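PDB 3UFC: putative CRISPR-associated endoribonuclease-like protein Cas6 from Pyrococcus furiosus, which binds CRISPR RNA and belongs to the Cas6 family of CRISPR adaptive immunity, with a putative, endoribonuclease-like activity. Local coordinates for residues E25-I30 and L44-H49; V31-A36 and P100-G105. One frame throughout, in Å; residues are numbered along the deposited sequence.

Both contacts are made by helix 23-37 of the N-terminal ferredoxin-like domain. Interaction 1 uses its earlier part (25-30) against helix 42-46, and interaction 2 its later part (31-36) against strand 101-104, an edge strand of the five-stranded antiparallel sheet. Along the chain the segments alternate: 25-30, 31-36, 44-49, 100-105. The centres of the two contacts lie about 11 Å apart, and the contacts touch where polar side chains of segment 25-30 reach segment 100-105. One helix thus joins the short helix that follows it to a strand far along the chain, which ties early and late parts of the domain together.

Interaction 1 (E25-I30 and L44-H49); sequences ELYSQI and LLESPH
Tyr-27 stands out from helix 23-37 with its ring reaching helix 42-46, where it meets the backbone of Leu-45 and the base of the Glu-46 side chain. CG lies anti to the backbone N (chi1 158°), a torsion that carries the hydroxyl over to Glu-46. The ring presents an edge: CE1 is 3.7 Å from Leu-45 O, which lies in the ring plane. The Tyr-27 OH rests 3.2 Å from Glu-46 CA and 3.4 Å from both Glu-46 CB and Glu-46 CG. The Glu-46 side chain runs nearly perpendicular to that of Tyr-27, its carbon chain passing the hydroxyl and its carboxylate plane turned 28° from the ring. Leu-45 directs its CB toward helix 23-37 and packs on Val-31 and Ala-34. Around the tyrosine, Asn-231, Leu-232 and Phe-54 add further contacts. No hydrogen bond links the two segments. Leu-45 O instead accepts from Trp-52 NE1 and Asn-231 ND2, so this buried carbonyl has polar partners, while within this contact the tyrosine offers a ring C-H edge and packs its hydroxyl against carbon.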
loop_
_atom_site.group_PDB
_atom_site.type_symbol
_atom_site.label_atom_id
_atom_site.label_comp_id
_atom_site.label_asym_id
_atom_site.label_seq_id
_atom_site.Cartn_x
_atom_site.Cartn_y
_atom_site.Cartn_z
ATOM N N GLU A 25 11.362 -1.043 6.649
ATOM C CA GLU A 25 12.491 -1.846 6.188
ATOM C C GLU A 25 12.250 -2.350 4.762
ATOM O O GLU A 25 13.150 -2.325 3.924
ATOM C CB GLU A 25 12.716 -3.036 7.127
ATOM C CG GLU A 25 13.974 -3.830 6.795
ATOM C CD GLU A 25 14.241 -4.969 7.765
ATOM O OE1 GLU A 25 15.324 -5.585 7.660
ATOM O OE2 GLU A 25 13.375 -5.252 8.624
ATOM N N LEU A 26 11.029 -2.803 4.494
ATOM C CA LEU A 26 10.667 -3.300 3.164
ATOM C C LEU A 26 10.707 -2.143 2.161
ATOM O O LEU A 26 11.298 -2.246 1.086
ATOM C CB LEU A 26 9.269 -3.928 3.210
ATOM C CG LEU A 26 8.693 -4.482 1.904
ATOM C CD1 LEU A 26 9.709 -5.400 1.222
ATOM C CD2 LEU A 26 7.404 -5.240 2.214
ATOM N N TYR A 27 10.069 -1.039 2.532
ATOM C CA TYR A 27 10.040 0.173 1.716
ATOM C C TYR A 27 11.457 0.602 1.335
ATOM O O TYR A 27 11.744 0.888 0.171
ATOM C CB TYR A 27 9.367 1.294 2.519
ATOM C CG TYR A 27 9.694 2.705 2.072
ATOM C CD1 TYR A 27 9.164 3.230 0.895
ATOM C CD2 TYR A 27 10.493 3.534 2.863
ATOM C CE1 TYR A 27 9.415 4.553 0.517
ATOM C CE2 TYR A 27 10.748 4.857 2.496
ATOM C CZ TYR A 27 10.205 5.357 1.325
ATOM O OH TYR A 27 10.429 6.665 0.973
ATOM N N SER A 28 12.333 0.653 2.333
ATOM C CA SER A 28 13.721 1.064 2.133
ATOM C C SER A 28 14.449 0.195 1.113
ATOM O O SER A 28 15.148 0.706 0.238
ATOM C CB SER A 28 14.474 1.024 3.468
ATOM O OG SER A 28 13.876 1.897 4.416
ATOM N N GLN A 29 14.285 -1.118 1.227
ATOM C CA GLN A 29 14.945 -2.037 0.310
ATOM C C GLN A 29 14.442 -1.887 -1.121
ATOM O O GLN A 29 15.230 -1.929 -2.064
ATOM C CB GLN A 29 14.770 -3.476 0.794
ATOM C CG GLN A 29 15.472 -3.735 2.121
ATOM C CD GLN A 29 15.167 -5.106 2.682
ATOM O OE1 GLN A 29 15.706 -6.111 2.226
ATOM N NE2 GLN A 29 14.281 -5.154 3.670
ATOM N N ILE A 30 13.135 -1.709 -1.289
ATOM C CA ILE A 30 12.579 -1.540 -2.629
ATOM C C ILE A 30 13.158 -0.267 -3.249
ATOM O O ILE A 30 13.615 -0.273 -4.397
ATOM C CB ILE A 30 11.029 -1.439 -2.589
ATOM C CG1 ILE A 30 10.438 -2.739 -2.051
ATOM C CG2 ILE A 30 10.487 -1.130 -3.985
ATOM C CD1 ILE A 30 8.932 -2.690 -1.781
ATOM N N LEU A 44 10.528 10.189 -6.608
ATOM C CA LEU A 44 9.120 9.831 -6.766
ATOM C C LEU A 44 8.741 8.759 -5.752
ATOM O O LEU A 44 7.661 8.790 -5.160
ATOM C CB LEU A 44 8.854 9.307 -8.178
ATOM C CG LEU A 44 9.258 10.209 -9.343
ATOM C CD1 LEU A 44 8.750 9.598 -10.648
ATOM C CD2 LEU A 44 8.679 11.609 -9.146
ATOM N N LEU A 45 9.642 7.804 -5.565
ATOM C CA LEU A 45 9.421 6.712 -4.631
ATOM C C LEU A 45 9.291 7.171 -3.185
ATOM O O LEU A 45 8.496 6.613 -2.428
ATOM C CB LEU A 45 10.567 5.703 -4.738
ATOM C CG LEU A 45 10.387 4.412 -5.542
ATOM C CD1 LEU A 45 9.429 4.602 -6.694
ATOM C CD2 LEU A 45 11.762 3.950 -6.025
ATOM N N GLU A 46 10.061 8.192 -2.810
ATOM C CA GLU A 46 10.058 8.699 -1.437
ATOM C C GLU A 46 9.073 9.834 -1.165
ATOM O O GLU A 46 8.885 10.233 -0.015
ATOM C CB GLU A 46 11.469 9.163 -1.047
ATOM C CG GLU A 46 12.558 8.117 -1.260
ATOM C CD GLU A 46 13.893 8.519 -0.646
ATOM O OE1 GLU A 46 14.299 9.688 -0.814
ATOM O OE2 GLU A 46 14.537 7.661 0.001
ATOM N N SER A 47 8.444 10.352 -2.211
ATOM C CA SER A 47 7.497 11.450 -2.042
ATOM C C SER A 47 6.274 11.056 -1.227
ATOM O O SER A 47 5.660 10.016 -1.471
ATOM C CB SER A 47 7.042 11.971 -3.404
ATOM O OG SER A 47 5.903 12.805 -3.266
ATOM N N PRO A 48 5.901 11.891 -0.242
ATOM C CA PRO A 48 4.734 11.601 0.595
ATOM C C PRO A 48 3.404 11.689 -0.163
ATOM O O PRO A 48 2.358 11.362 0.387
ATOM C CB PRO A 48 4.842 12.644 1.711
ATOM C CG PRO A 48 5.472 13.814 1.004
ATOM C CD PRO A 48 6.563 13.136 0.191
ATOM N N HIS A 49 3.433 12.128 -1.422
ATOM C CA HIS A 49 2.193 12.219 -2.193
ATOM C C HIS A 49 1.749 10.859 -2.739
ATOM O O HIS A 49 0.679 10.734 -3.334
ATOM C CB HIS A 49 2.336 13.218 -3.337
ATOM C CG HIS A 49 2.596 14.617 -2.879
ATOM N ND1 HIS A 49 3.863 15.155 -2.810
ATOM C CD2 HIS A 49 1.754 15.583 -2.442
ATOM C CE1 HIS A 49 3.791 16.392 -2.352
ATOM N NE2 HIS A 49 2.523 16.676 -2.120
#

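Interaction 2 (V31-A36 and P100-G105); sequences VEKAGA and PEFKIG
The Phe-102 ring carries Lys-33 on one face, with CE 3.7 Å above its plane and offset toward the rim, while Leu-26 CD1 lies on the opposite side of the ring. Gln-29 CB and Ile-30 CG1 lie at its edge near CE2, and Val-111 also touches this side chain, so the aromatic group is buried between helix and sheet. The setting is the ferredoxin-like domain of a Cas6 protein, in which helix 23-37 packs against an antiparallel sheet and strand 101-104 forms one border of that sheet. Phe-102 bonds through its backbone to Phe-109 of the neighbouring strand 107-116.

Lys-33 sets out toward the strand, extended as far as CE, and lays its last two methylenes along the ring: CD is 3.8 Å from Phe-102 CZ, and CE is 3.7 Å from Phe-102 CE2. The CE contact is a CH-pi interaction, 17° off the ring normal. The ammonium group stands farther off, Lys-33 NZ being 5.1 Å from the Phe-102 ring centroid, so any cation-pi attraction is at most weak. The aliphatic part of the lysine thus lies over one face of the aromatic ring, and its polar end goes to the backbone.

Similar pairing recurs along the helix: Gln-29 NE2 bonds to Lys-103 O and Glu-25 OE2 to Gly-105 N. Polar side chains one helical turn apart therefore meet backbone atoms at the edge of strand 101-104 turned away from strand 107-116, and at Gly-105 just after it. At the end of Lys-33, chi4 bends to -59° and brings NZ to two oxygens. One is Ser-99 OG, just before the strand; the other is Glu-101 O, 2.8 Å from Lys-33 NZ, with the nitrogen in the carbonyl plane at a C=O...N angle of 151°.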
loop_
_atom_site.group_PDB
_atom_site.type_symbol
_atom_site.label_atom_id
_atom_site.label_comp_id
_atom_site.label_asym_id
_atom_site.label_seq_id
_atom_site.Cartn_x
_atom_site.Cartn_y
_atom_site.Cartn_z
ATOM N N VAL A 31 13.151 0.823 -2.484
ATOM C CA VAL A 31 13.679 2.094 -2.976
ATOM C C VAL A 31 15.178 1.974 -3.279
ATOM O O VAL A 31 15.660 2.473 -4.299
ATOM C CB VAL A 31 13.468 3.233 -1.949
ATOM C CG1 VAL A 31 14.165 4.502 -2.430
ATOM C CG2 VAL A 31 11.972 3.489 -1.749
ATOM N N GLU A 32 15.908 1.312 -2.390
ATOM C CA GLU A 32 17.342 1.129 -2.578
ATOM C C GLU A 32 17.595 0.357 -3.878
ATOM O O GLU A 32 18.416 0.756 -4.700
ATOM C CB GLU A 32 17.926 0.372 -1.378
ATOM C CG GLU A 32 19.447 0.269 -1.356
ATOM C CD GLU A 32 19.993 -0.704 -2.387
ATOM O OE1 GLU A 32 19.558 -1.876 -2.385
ATOM O OE2 GLU A 32 20.862 -0.300 -3.192
ATOM N N LYS A 33 16.870 -0.739 -4.069
ATOM C CA LYS A 33 17.039 -1.549 -5.271
ATOM C C LYS A 33 16.661 -0.808 -6.554
ATOM O O LYS A 33 17.357 -0.913 -7.563
ATOM C CB LYS A 33 16.226 -2.843 -5.150
ATOM C CG LYS A 33 16.693 -3.737 -4.006
ATOM C CD LYS A 33 15.793 -4.945 -3.823
ATOM C CE LYS A 33 16.215 -5.745 -2.601
ATOM N NZ LYS A 33 17.628 -6.220 -2.720
ATOM N N ALA A 34 15.564 -0.055 -6.519
ATOM C CA ALA A 34 15.127 0.681 -7.701
ATOM C C ALA A 34 16.065 1.840 -8.022
ATOM O O ALA A 34 16.334 2.130 -9.189
ATOM C CB ALA A 34 13.703 1.200 -7.503
ATOM N N GLY A 35 16.561 2.499 -6.981
ATOM C CA GLY A 35 17.454 3.625 -7.179
ATOM C C GLY A 35 18.775 3.245 -7.818
ATOM O O GLY A 35 19.362 4.039 -8.551
ATOM N N ALA A 36 19.245 2.033 -7.541
ATOM C CA ALA A 36 20.508 1.553 -8.094
ATOM C C ALA A 36 20.466 1.515 -9.619
ATOM O O ALA A 36 21.487 1.693 -10.281
ATOM C CB ALA A 36 20.824 0.161 -7.546
ATOM N N PRO A 100 17.682 -9.570 -6.098
ATOM C CA PRO A 100 16.547 -10.383 -5.643
ATOM C C PRO A 100 16.416 -10.802 -4.181
ATOM O O PRO A 100 15.561 -11.624 -3.865
ATOM C CB PRO A 100 16.616 -11.593 -6.566
ATOM C CG PRO A 100 18.096 -11.781 -6.721
ATOM C CD PRO A 100 18.569 -10.364 -6.972
ATOM N N GLU A 101 17.226 -10.255 -3.285
ATOM C CA GLU A 101 17.115 -10.644 -1.880
ATOM C C GLU A 101 16.499 -9.572 -0.987
ATOM O O GLU A 101 16.792 -8.382 -1.131
ATOM C CB GLU A 101 18.485 -11.029 -1.313
ATOM C CG GLU A 101 19.084 -12.293 -1.898
ATOM C CD GLU A 101 20.296 -12.777 -1.118
ATOM O OE1 GLU A 101 20.137 -13.145 0.066
ATOM O OE2 GLU A 101 21.407 -12.785 -1.687
ATOM N N PHE A 102 15.641 -10.005 -0.067
ATOM C CA PHE A 102 14.998 -9.098 0.879
ATOM C C PHE A 102 15.221 -9.585 2.302
ATOM O O PHE A 102 15.194 -10.786 2.572
ATOM C CB PHE A 102 13.489 -8.988 0.624
ATOM C CG PHE A 102 13.126 -8.076 -0.515
ATOM C CD1 PHE A 102 12.886 -8.587 -1.788
ATOM C CD2 PHE A 102 13.035 -6.699 -0.315
ATOM C CE1 PHE A 102 12.559 -7.736 -2.851
ATOM C CE2 PHE A 102 12.710 -5.846 -1.362
ATOM C CZ PHE A 102 12.471 -6.363 -2.635
ATOM N N LYS A 103 15.437 -8.638 3.208
ATOM C CA LYS A 103 15.657 -8.943 4.612
ATOM C C LYS A 103 14.529 -8.326 5.435
ATOM O O LYS A 103 14.325 -7.114 5.410
ATOM C CB LYS A 103 17.006 -8.366 5.053
ATOM C CG LYS A 103 17.410 -8.690 6.479
ATOM C CD LYS A 103 17.676 -10.178 6.660
ATOM C CE LYS A 103 18.318 -10.455 8.013
ATOM N NZ LYS A 103 18.567 -11.908 8.229
ATOM N N ILE A 104 13.779 -9.169 6.136
ATOM C CA ILE A 104 12.682 -8.707 6.980
ATOM C C ILE A 104 13.039 -9.179 8.385
ATOM O O ILE A 104 12.915 -10.365 8.701
ATOM C CB ILE A 104 11.316 -9.318 6.550
ATOM C CG1 ILE A 104 10.876 -8.756 5.192
ATOM C CG2 ILE A 104 10.251 -8.990 7.581
ATOM C CD1 ILE A 104 11.758 -9.153 4.031
ATOM N N GLY A 105 13.490 -8.251 9.224
ATOM C CA GLY A 105 13.893 -8.632 10.563
ATOM C C GLY A 105 15.120 -9.513 10.404
ATOM O O GLY A 105 16.087 -9.115 9.757
#